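Local coordinates for (S)-ureidoglycine aminohydrolase cupin domain-containing protein (Pseudomonas syringae pv. tomato, PDB 3MYX) that is of unknown function but probably folds as paired cupin-type beta domains and may be related to (S)-ureidoglycine aminohydrolase, at residues A[19-27]-A[35-43]; A[130-139]-A[167-175]. All coordinates share one frame; numbering follows the deposited sequence. Where two conformers were deposited one is given.

Contact 1: residues A[19-27]-A[35-43]; sequences GTEFTTGPI and SGRRTAFVD
Ile27 lies across the bent side chain of Arg37, its CD1 over one face of the guanidinium group and 3.5 Å from Arg37 NE. Two turns in the arginine chain, at chi2 (75°) and chi3 (77°), fold the group back beneath the isoleucine, where Asp31 and Glu67 form salt bridges with it and Phe113 a cation-pi contact. Ile27 CG1 also meets Thr39 OG1 at 3.6 Å, the two side chains crossing at about a right angle. That hydroxyl donates to a water that in turn donates to the carbonyl oxygens of Thr23 and Gly25.

The backbones pair as a short antiparallel ladder at the margin of a cupin-type beta sheet, with strand 47-54 on the other side of 37-39. Thr23 and Thr39 form the hydrogen-bonded pair, Thr23 N to Thr39 O and Thr39 N to Thr23 O both measuring 2.8 Å; Gly25 N adds a bond to Arg37 O. A classic beta bulge follows, Ala40 and Phe41 together lying opposite Ala49 of strand 47-54.

On the sheet face of Thr24 and Arg38, these two side chains run side by side, Thr24 OG1 3.3 Å from Arg38 CD. Arg38 grips Ser35 O side-on, through Arg38 NE at 2.9 Å and Arg38 NH2 at 3.2 Å. The Phe22 ring, its plane 75° from the Arg38 guanidinium, reaches Ala40 CB with CE2 at 3.9 Å, while Thr20 CG2 sits over one ring face.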
loop_
_atom_site.group_PDB
_atom_site.type_symbol
_atom_site.label_atom_id
_atom_site.label_comp_id
_atom_site.label_asym_id
_atom_site.label_seq_id
_atom_site.Cartn_x
_atom_site.Cartn_y
_atom_site.Cartn_z
ATOM N N GLY A 19 5.306 -13.715 -8.551
ATOM C CA GLY A 19 6.345 -13.588 -9.599
ATOM C C GLY A 19 7.412 -12.523 -9.333
ATOM O O GLY A 19 8.525 -12.554 -9.860
ATOM N N THR A 20 7.049 -11.578 -8.492
ATOM C CA THR A 20 7.789 -10.358 -8.262
ATOM C C THR A 20 9.205 -10.535 -7.725
ATOM O O THR A 20 9.456 -11.309 -6.800
ATOM C CB THR A 20 6.943 -9.542 -7.282
ATOM O OG1 THR A 20 5.635 -9.404 -7.854
ATOM C CG2 THR A 20 7.548 -8.169 -7.011
ATOM N N GLU A 21 10.131 -9.805 -8.336
ATOM C CA GLU A 21 11.510 -9.774 -7.882
ATOM C C GLU A 21 11.664 -8.717 -6.791
ATOM O O GLU A 21 11.188 -7.584 -6.936
ATOM C CB GLU A 21 12.451 -9.459 -9.052
ATOM C CG GLU A 21 12.333 -10.438 -10.221
ATOM C CD GLU A 21 12.895 -11.805 -9.897
ATOM O OE1 GLU A 21 13.522 -11.952 -8.829
ATOM O OE2 GLU A 21 12.720 -12.729 -10.717
ATOM N N PHE A 22 12.318 -9.085 -5.700
ATOM C CA PHE A 22 12.604 -8.144 -4.609
ATOM C C PHE A 22 14.112 -7.953 -4.442
ATOM O O PHE A 22 14.883 -8.922 -4.522
ATOM C CB PHE A 22 12.042 -8.673 -3.290
ATOM C CG PHE A 22 10.540 -8.838 -3.277
ATOM C CD1 PHE A 22 9.963 -10.029 -3.675
ATOM C CD2 PHE A 22 9.718 -7.810 -2.837
ATOM C CE1 PHE A 22 8.581 -10.193 -3.651
ATOM C CE2 PHE A 22 8.332 -7.965 -2.804
ATOM C CZ PHE A 22 7.767 -9.160 -3.202
ATOM N N THR A 23 14.509 -6.715 -4.176
ATOM C CA THR A 23 15.881 -6.371 -3.843
ATOM C C THR A 23 16.007 -6.338 -2.331
ATOM O O THR A 23 15.265 -5.597 -1.668
ATOM C CB THR A 23 16.244 -4.983 -4.410
ATOM O OG1 THR A 23 16.259 -5.057 -5.836
ATOM C CG2 THR A 23 17.628 -4.516 -3.930
ATOM N N THR A 24 16.933 -7.123 -1.783
ATOM C CA THR A 24 17.174 -7.144 -0.346
ATOM C C THR A 24 18.194 -6.080 0.075
ATOM O O THR A 24 19.270 -5.957 -0.529
ATOM C CB THR A 24 17.673 -8.519 0.102
ATOM O OG1 THR A 24 16.659 -9.488 -0.149
ATOM C CG2 THR A 24 18.018 -8.535 1.564
ATOM N N GLY A 25 17.861 -5.336 1.127
ATOM C CA GLY A 25 18.765 -4.362 1.709
ATOM C C GLY A 25 18.078 -3.050 2.009
ATOM O O GLY A 25 16.923 -2.846 1.671
ATOM N N PRO A 26 18.786 -2.144 2.675
ATOM C CA PRO A 26 18.193 -0.843 2.942
ATOM C C PRO A 26 17.854 -0.117 1.653
ATOM O O PRO A 26 18.596 -0.199 0.678
ATOM C CB PRO A 26 19.310 -0.107 3.705
ATOM C CG PRO A 26 20.596 -0.756 3.224
ATOM C CD PRO A 26 20.214 -2.204 3.036
ATOM N N ILE A 27 16.765 0.634 1.658
ATOM C CA ILE A 27 16.377 1.399 0.476
ATOM C C ILE A 27 17.433 2.480 0.199
ATOM O O ILE A 27 17.792 2.766 -0.951
ATOM C CB ILE A 27 14.961 2.024 0.630
ATOM C CG1 ILE A 27 13.881 0.930 0.765
ATOM C CG2 ILE A 27 14.665 2.972 -0.562
ATOM C CD1 ILE A 27 12.545 1.453 1.316
ATOM N N SER A 35 18.411 -6.324 6.099
ATOM C CA SER A 35 18.193 -7.692 5.629
ATOM C C SER A 35 16.705 -8.013 5.478
ATOM O O SER A 35 16.315 -8.819 4.621
ATOM C CB SER A 35 18.867 -8.733 6.553
ATOM O OG SER A 35 18.354 -8.701 7.866
ATOM N N GLY A 36 15.890 -7.387 6.315
ATOM C CA GLY A 36 14.443 -7.589 6.274
ATOM C C GLY A 36 13.703 -6.804 5.212
ATOM O O GLY A 36 12.533 -7.081 4.958
ATOM N N ARG A 37 14.360 -5.807 4.610
ATOM C CA ARG A 37 13.736 -4.952 3.610
ATOM C C ARG A 37 13.826 -5.592 2.237
ATOM O O ARG A 37 14.926 -5.865 1.742
ATOM C CB ARG A 37 14.405 -3.565 3.602
ATOM C CG ARG A 37 13.870 -2.618 2.532
ATOM C CD ARG A 37 12.507 -2.044 2.873
ATOM N NE ARG A 37 12.609 -0.990 3.865
ATOM C CZ ARG A 37 11.576 -0.345 4.396
ATOM N NH1 ARG A 37 10.343 -0.694 4.100
ATOM N NH2 ARG A 37 11.788 0.633 5.255
ATOM N N ARG A 38 12.668 -5.827 1.623
ATOM C CA ARG A 38 12.578 -6.495 0.322
ATOM C C ARG A 38 11.807 -5.568 -0.587
ATOM O O ARG A 38 10.572 -5.471 -0.505
ATOM C CB ARG A 38 11.887 -7.856 0.453
ATOM C CG ARG A 38 12.355 -8.698 1.621
ATOM C CD ARG A 38 13.804 -9.103 1.505
ATOM N NE ARG A 38 14.263 -9.718 2.749
ATOM C CZ ARG A 38 14.027 -10.983 3.102
ATOM N NH1 ARG A 38 13.348 -11.788 2.294
ATOM N NH2 ARG A 38 14.480 -11.440 4.268
ATOM N N THR A 39 12.531 -4.849 -1.439
ATOM C CA THR A 39 11.930 -3.788 -2.239
ATOM C C THR A 39 11.615 -4.274 -3.642
ATOM O O THR A 39 12.493 -4.784 -4.336
ATOM C CB THR A 39 12.875 -2.582 -2.270
ATOM O OG1 THR A 39 13.064 -2.129 -0.920
ATOM C CG2 THR A 39 12.312 -1.468 -3.113
ATOM N N ALA A 40 10.354 -4.137 -4.043
ATOM C CA ALA A 40 9.909 -4.519 -5.376
ATOM C C ALA A 40 9.996 -3.379 -6.378
ATOM O O ALA A 40 10.070 -3.618 -7.583
ATOM C CB ALA A 40 8.495 -5.030 -5.307
ATOM N N PHE A 41 9.960 -2.142 -5.883
ATOM C CA PHE A 41 9.916 -0.974 -6.723
ATOM C C PHE A 41 10.446 0.218 -5.954
ATOM O O PHE A 41 10.083 0.430 -4.798
ATOM C CB PHE A 41 8.465 -0.686 -7.115
ATOM C CG PHE A 41 8.296 0.576 -7.919
ATOM C CD1 PHE A 41 8.042 1.797 -7.293
ATOM C CD2 PHE A 41 8.405 0.549 -9.288
ATOM C CE1 PHE A 41 7.894 2.954 -8.035
ATOM C CE2 PHE A 41 8.261 1.712 -10.026
ATOM C CZ PHE A 41 7.995 2.898 -9.398
ATOM N N VAL A 42 11.281 1.015 -6.611
ATOM C CA VAL A 42 11.582 2.347 -6.134
ATOM C C VAL A 42 11.786 3.231 -7.349
ATOM O O VAL A 42 12.488 2.858 -8.295
ATOM C CB VAL A 42 12.797 2.385 -5.146
ATOM C CG1 VAL A 42 14.036 1.733 -5.752
ATOM C CG2 VAL A 42 13.103 3.824 -4.705
ATOM N N ASP A 43 11.128 4.376 -7.335
ATOM C CA ASP A 43 11.330 5.275 -8.470
ATOM C C ASP A 43 12.279 6.371 -8.112
ATOM O O ASP A 43 12.734 6.528 -6.969
ATOM C CB ASP A 43 10.042 5.831 -9.086
ATOM C CG ASP A 43 9.377 6.885 -8.241
ATOM O OD1 ASP A 43 9.834 7.156 -7.112
ATOM O OD2 ASP A 43 8.402 7.480 -8.750
HETATM O O HOH W 1 10.124 -6.067 -8.844
HETATM O O HOH W 2 13.553 -5.139 -7.242
HETATM O O HOH W 3 15.667 -3.061 -0.629
#

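Contact 2: residues A[130-139]-A[167-175]; sequences LDRLALLTPS and LRIGVWDST
Val171 points into the bend of segment 130-139 and meets it with both of its methyl branches. CG2 approaches Asp131 O at 3.6 Å and Ala134 CB at 4.2 Å; CG1, anti to the backbone N (chi1 177°), lies beside Leu136 CD2 and Arg132 O. The bend is a type I turn from Asp131 to Ala134, closed by Ala134 N bonding to Asp131 O. An Asx turn reinforces it: Leu133 N donates to Asp131 OD1, reaching the carboxylate from above its plane. Arg232 binds the carbonyl oxygens of Arg132 and Ala134, tying the bend to strand 231-237.

Leu136 crosses Val171 at about a right angle and divides its two methyl groups between neighbouring parts of strand 168-174. CD2 packs against Val171 O at 3.5 Å and the valine CB, whereas CD1 lies against the carboxylate of Asp173, 3.6 Å from its CG. Asp173 has CG between its backbone N and carbonyl carbon (chi1 77°), which swings the carboxylate back toward the leucine. Its OD2 is held by a salt bridge to Arg155 and a hydrogen bond with Tyr230, so the leucine methyl packs on a polar group already engaged elsewhere.

At one end of the interface, Leu130 CD1 meets Ile169 CG2 at 3.5 Å, with Val94 touching both residues. At the other, a water links Ser139 OG to Trp172 NE1, lying in the plane of the indole at its edge.

No direct hydrogen bond joins the two segments. Within the sheet, strand 154-161 intervenes between strands 137-139 and 168-174. The arrangement is that of a loop packed on a sheet that it then enters as an edge strand, consistent with the antiparallel beta architecture of cupins.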
loop_
_atom_site.group_PDB
_atom_site.type_symbol
_atom_site.label_atom_id
_atom_site.label_comp_id
_atom_site.label_asym_id
_atom_site.label_seq_id
_atom_site.Cartn_x
_atom_site.Cartn_y
_atom_site.Cartn_z
ATOM N N LEU A 130 -5.632 2.310 10.691
ATOM C CA LEU A 130 -6.578 2.390 9.561
ATOM C C LEU A 130 -7.630 1.296 9.695
ATOM O O LEU A 130 -7.342 0.135 9.418
ATOM C CB LEU A 130 -5.844 2.245 8.218
ATOM C CG LEU A 130 -4.659 3.181 7.967
ATOM C CD1 LEU A 130 -3.886 2.718 6.720
ATOM C CD2 LEU A 130 -5.072 4.640 7.837
ATOM N N ASP A 131 -8.851 1.667 10.070
ATOM C CA ASP A 131 -9.905 0.679 10.330
ATOM C C ASP A 131 -10.420 0.087 9.007
ATOM O O ASP A 131 -10.891 0.833 8.153
ATOM C CB ASP A 131 -11.051 1.373 11.094
ATOM C CG ASP A 131 -12.143 0.426 11.593
ATOM O OD1 ASP A 131 -12.144 -0.769 11.245
ATOM O OD2 ASP A 131 -13.002 0.917 12.375
ATOM N N ARG A 132 -10.387 -1.245 8.879
ATOM C CA ARG A 132 -10.973 -1.940 7.732
ATOM C C ARG A 132 -12.432 -1.532 7.509
ATOM O O ARG A 132 -12.891 -1.516 6.367
ATOM C CB ARG A 132 -10.911 -3.464 7.943
ATOM C CG ARG A 132 -9.505 -4.065 7.917
ATOM C CD ARG A 132 -9.443 -5.493 8.429
ATOM N NE ARG A 132 -10.123 -6.421 7.536
ATOM C CZ ARG A 132 -9.581 -6.999 6.465
ATOM N NH1 ARG A 132 -8.352 -6.727 6.090
ATOM N NH2 ARG A 132 -10.305 -7.851 5.736
ATOM N N LEU A 133 -13.152 -1.242 8.600
ATOM C CA LEU A 133 -14.576 -0.912 8.559
ATOM C C LEU A 133 -14.826 0.592 8.599
ATOM O O LEU A 133 -15.917 1.034 8.942
ATOM C CB LEU A 133 -15.329 -1.602 9.710
ATOM C CG LEU A 133 -15.233 -3.132 9.795
ATOM C CD1 LEU A 133 -16.047 -3.679 10.980
ATOM C CD2 LEU A 133 -15.670 -3.748 8.472
ATOM N N ALA A 134 -13.839 1.390 8.214
ATOM C CA ALA A 134 -14.012 2.842 8.167
ATOM C C ALA A 134 -15.268 3.231 7.387
ATOM O O ALA A 134 -15.603 2.623 6.349
ATOM C CB ALA A 134 -12.780 3.478 7.515
ATOM N N LEU A 135 -15.941 4.278 7.846
ATOM C CA LEU A 135 -17.103 4.813 7.137
ATOM C C LEU A 135 -16.635 5.698 5.982
ATOM O O LEU A 135 -15.739 6.532 6.148
ATOM C CB LEU A 135 -17.965 5.643 8.090
ATOM C CG LEU A 135 -18.500 4.877 9.300
ATOM C CD1 LEU A 135 -19.211 5.840 10.252
ATOM C CD2 LEU A 135 -19.437 3.792 8.834
ATOM N N LEU A 136 -17.243 5.507 4.813
ATOM C CA LEU A 136 -16.775 6.119 3.575
ATOM C C LEU A 136 -17.793 7.108 3.036
ATOM O O LEU A 136 -18.979 7.028 3.325
ATOM C CB LEU A 136 -16.524 5.043 2.527
ATOM C CG LEU A 136 -15.713 3.813 2.945
ATOM C CD1 LEU A 136 -15.496 2.932 1.710
ATOM C CD2 LEU A 136 -14.362 4.200 3.611
ATOM N N THR A 137 -17.326 8.050 2.232
ATOM C CA THR A 137 -18.208 9.005 1.576
ATOM C C THR A 137 -17.956 8.974 0.054
ATOM O O THR A 137 -16.874 8.597 -0.387
ATOM C CB THR A 137 -17.976 10.411 2.111
ATOM O OG1 THR A 137 -16.608 10.749 1.911
ATOM C CG2 THR A 137 -18.320 10.489 3.614
ATOM N N PRO A 138 -18.939 9.384 -0.755
ATOM C CA PRO A 138 -18.760 9.313 -2.209
ATOM C C PRO A 138 -17.468 9.933 -2.734
ATOM O O PRO A 138 -17.030 11.003 -2.269
ATOM C CB PRO A 138 -19.977 10.070 -2.735
ATOM C CG PRO A 138 -21.025 9.777 -1.733
ATOM C CD PRO A 138 -20.317 9.783 -0.393
ATOM N N SER A 139 -16.853 9.235 -3.686
ATOM C CA SER A 139 -15.603 9.657 -4.301
ATOM C C SER A 139 -15.698 9.527 -5.816
ATOM O O SER A 139 -16.648 8.960 -6.344
ATOM C CB SER A 139 -14.446 8.830 -3.731
ATOM O OG SER A 139 -14.642 7.440 -3.957
ATOM N N LEU A 167 1.149 11.528 -0.448
ATOM C CA LEU A 167 0.398 10.332 -0.078
ATOM C C LEU A 167 -0.935 10.649 0.553
ATOM O O LEU A 167 -1.028 11.505 1.451
ATOM C CB LEU A 167 1.210 9.454 0.868
ATOM C CG LEU A 167 2.341 8.657 0.247
ATOM C CD1 LEU A 167 3.229 8.064 1.363
ATOM C CD2 LEU A 167 1.809 7.562 -0.665
ATOM N N ARG A 168 -1.963 9.968 0.059
ATOM C CA ARG A 168 -3.266 9.899 0.693
ATOM C C ARG A 168 -3.517 8.412 0.903
ATOM O O ARG A 168 -3.359 7.599 -0.021
ATOM C CB ARG A 168 -4.347 10.514 -0.202
ATOM C CG ARG A 168 -4.343 12.024 -0.268
ATOM C CD ARG A 168 -5.543 12.503 -1.075
ATOM N NE ARG A 168 -5.480 12.108 -2.486
ATOM C CZ ARG A 168 -6.247 11.186 -3.096
ATOM N NH1 ARG A 168 -7.195 10.484 -2.457
ATOM N NH2 ARG A 168 -6.061 10.967 -4.391
ATOM N N ILE A 169 -3.888 8.068 2.128
ATOM C CA ILE A 169 -3.996 6.676 2.566
ATOM C C ILE A 169 -5.335 6.464 3.249
ATOM O O ILE A 169 -5.765 7.276 4.064
ATOM C CB ILE A 169 -2.832 6.320 3.505
ATOM C CG1 ILE A 169 -1.502 6.429 2.744
ATOM C CG2 ILE A 169 -3.033 4.931 4.095
ATOM C CD1 ILE A 169 -0.248 6.343 3.614
ATOM N N GLY A 170 -6.031 5.397 2.879
ATOM C CA GLY A 170 -7.334 5.183 3.445
ATOM C C GLY A 170 -7.997 3.925 2.957
ATOM O O GLY A 170 -7.324 2.953 2.609
ATOM N N VAL A 171 -9.325 3.966 2.961
ATOM C CA VAL A 171 -10.157 2.859 2.566
ATOM C C VAL A 171 -11.104 3.351 1.463
ATOM O O VAL A 171 -11.603 4.480 1.523
ATOM C CB VAL A 171 -10.929 2.272 3.768
ATOM C CG1 VAL A 171 -11.884 1.116 3.328
ATOM C CG2 VAL A 171 -9.973 1.768 4.841
ATOM N N TRP A 172 -11.300 2.503 0.444
ATOM C CA TRP A 172 -12.136 2.808 -0.725
ATOM C C TRP A 172 -13.015 1.628 -1.023
ATOM O O TRP A 172 -12.616 0.478 -0.786
ATOM C CB TRP A 172 -11.239 3.051 -1.919
ATOM C CG TRP A 172 -11.794 3.224 -3.312
ATOM C CD1 TRP A 172 -12.052 4.392 -3.924
ATOM C CD2 TRP A 172 -11.987 2.204 -4.300
ATOM N NE1 TRP A 172 -12.423 4.180 -5.232
ATOM C CE2 TRP A 172 -12.359 2.838 -5.488
ATOM C CE3 TRP A 172 -11.857 0.812 -4.297
ATOM C CZ2 TRP A 172 -12.589 2.135 -6.664
ATOM C CZ3 TRP A 172 -12.086 0.120 -5.462
ATOM C CH2 TRP A 172 -12.429 0.786 -6.633
ATOM N N ASP A 173 -14.201 1.884 -1.562
ATOM C CA ASP A 173 -14.995 0.803 -2.117
ATOM C C ASP A 173 -15.688 1.210 -3.397
ATOM O O ASP A 173 -15.739 2.385 -3.750
ATOM C CB ASP A 173 -15.925 0.128 -1.078
ATOM C CG ASP A 173 -17.201 0.910 -0.714
ATOM O OD1 ASP A 173 -17.579 1.936 -1.334
ATOM O OD2 ASP A 173 -17.849 0.452 0.275
ATOM N N SER A 174 -16.173 0.212 -4.113
ATOM C CA SER A 174 -16.793 0.459 -5.399
ATOM C C SER A 174 -17.695 -0.684 -5.799
ATOM O O SER A 174 -17.393 -1.847 -5.550
ATOM C CB SER A 174 -15.727 0.617 -6.492
ATOM O OG SER A 174 -16.292 1.038 -7.718
ATOM N N THR A 175 -18.756 -0.323 -6.491
ATOM C CA THR A 175 -19.574 -1.260 -7.242
ATOM C C THR A 175 -18.753 -1.701 -8.481
ATOM O O THR A 175 -17.674 -1.161 -8.762
ATOM C CB THR A 175 -20.914 -0.595 -7.595
ATOM O OG1 THR A 175 -20.695 0.538 -8.436
ATOM C CG2 THR A 175 -21.676 -0.148 -6.339
HETATM O O HOH W 4 -12.905 6.956 -6.044
#

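The two contacts lie on opposite sides of the chain's centre, with their own centres about 27 Å apart and their nearest atoms about 10 Å apart. Contact 1 is a surface contact between neighbouring strands, joined by direct backbone hydrogen bonds as well as side-chain packing, with waters and polar side chains around them. Contact 2 is partly buried and relies on aliphatic packing, its strands being separated by another strand of the same sheet. They share no strand: 23-24 and 37-39 belong to the sheet that includes 47-54, 137-139 and 168-174 to the one that includes 154-161. Leu130 nevertheless borders strand 92-95 of the former sheet, so contact 2 also touches the boundary between the two.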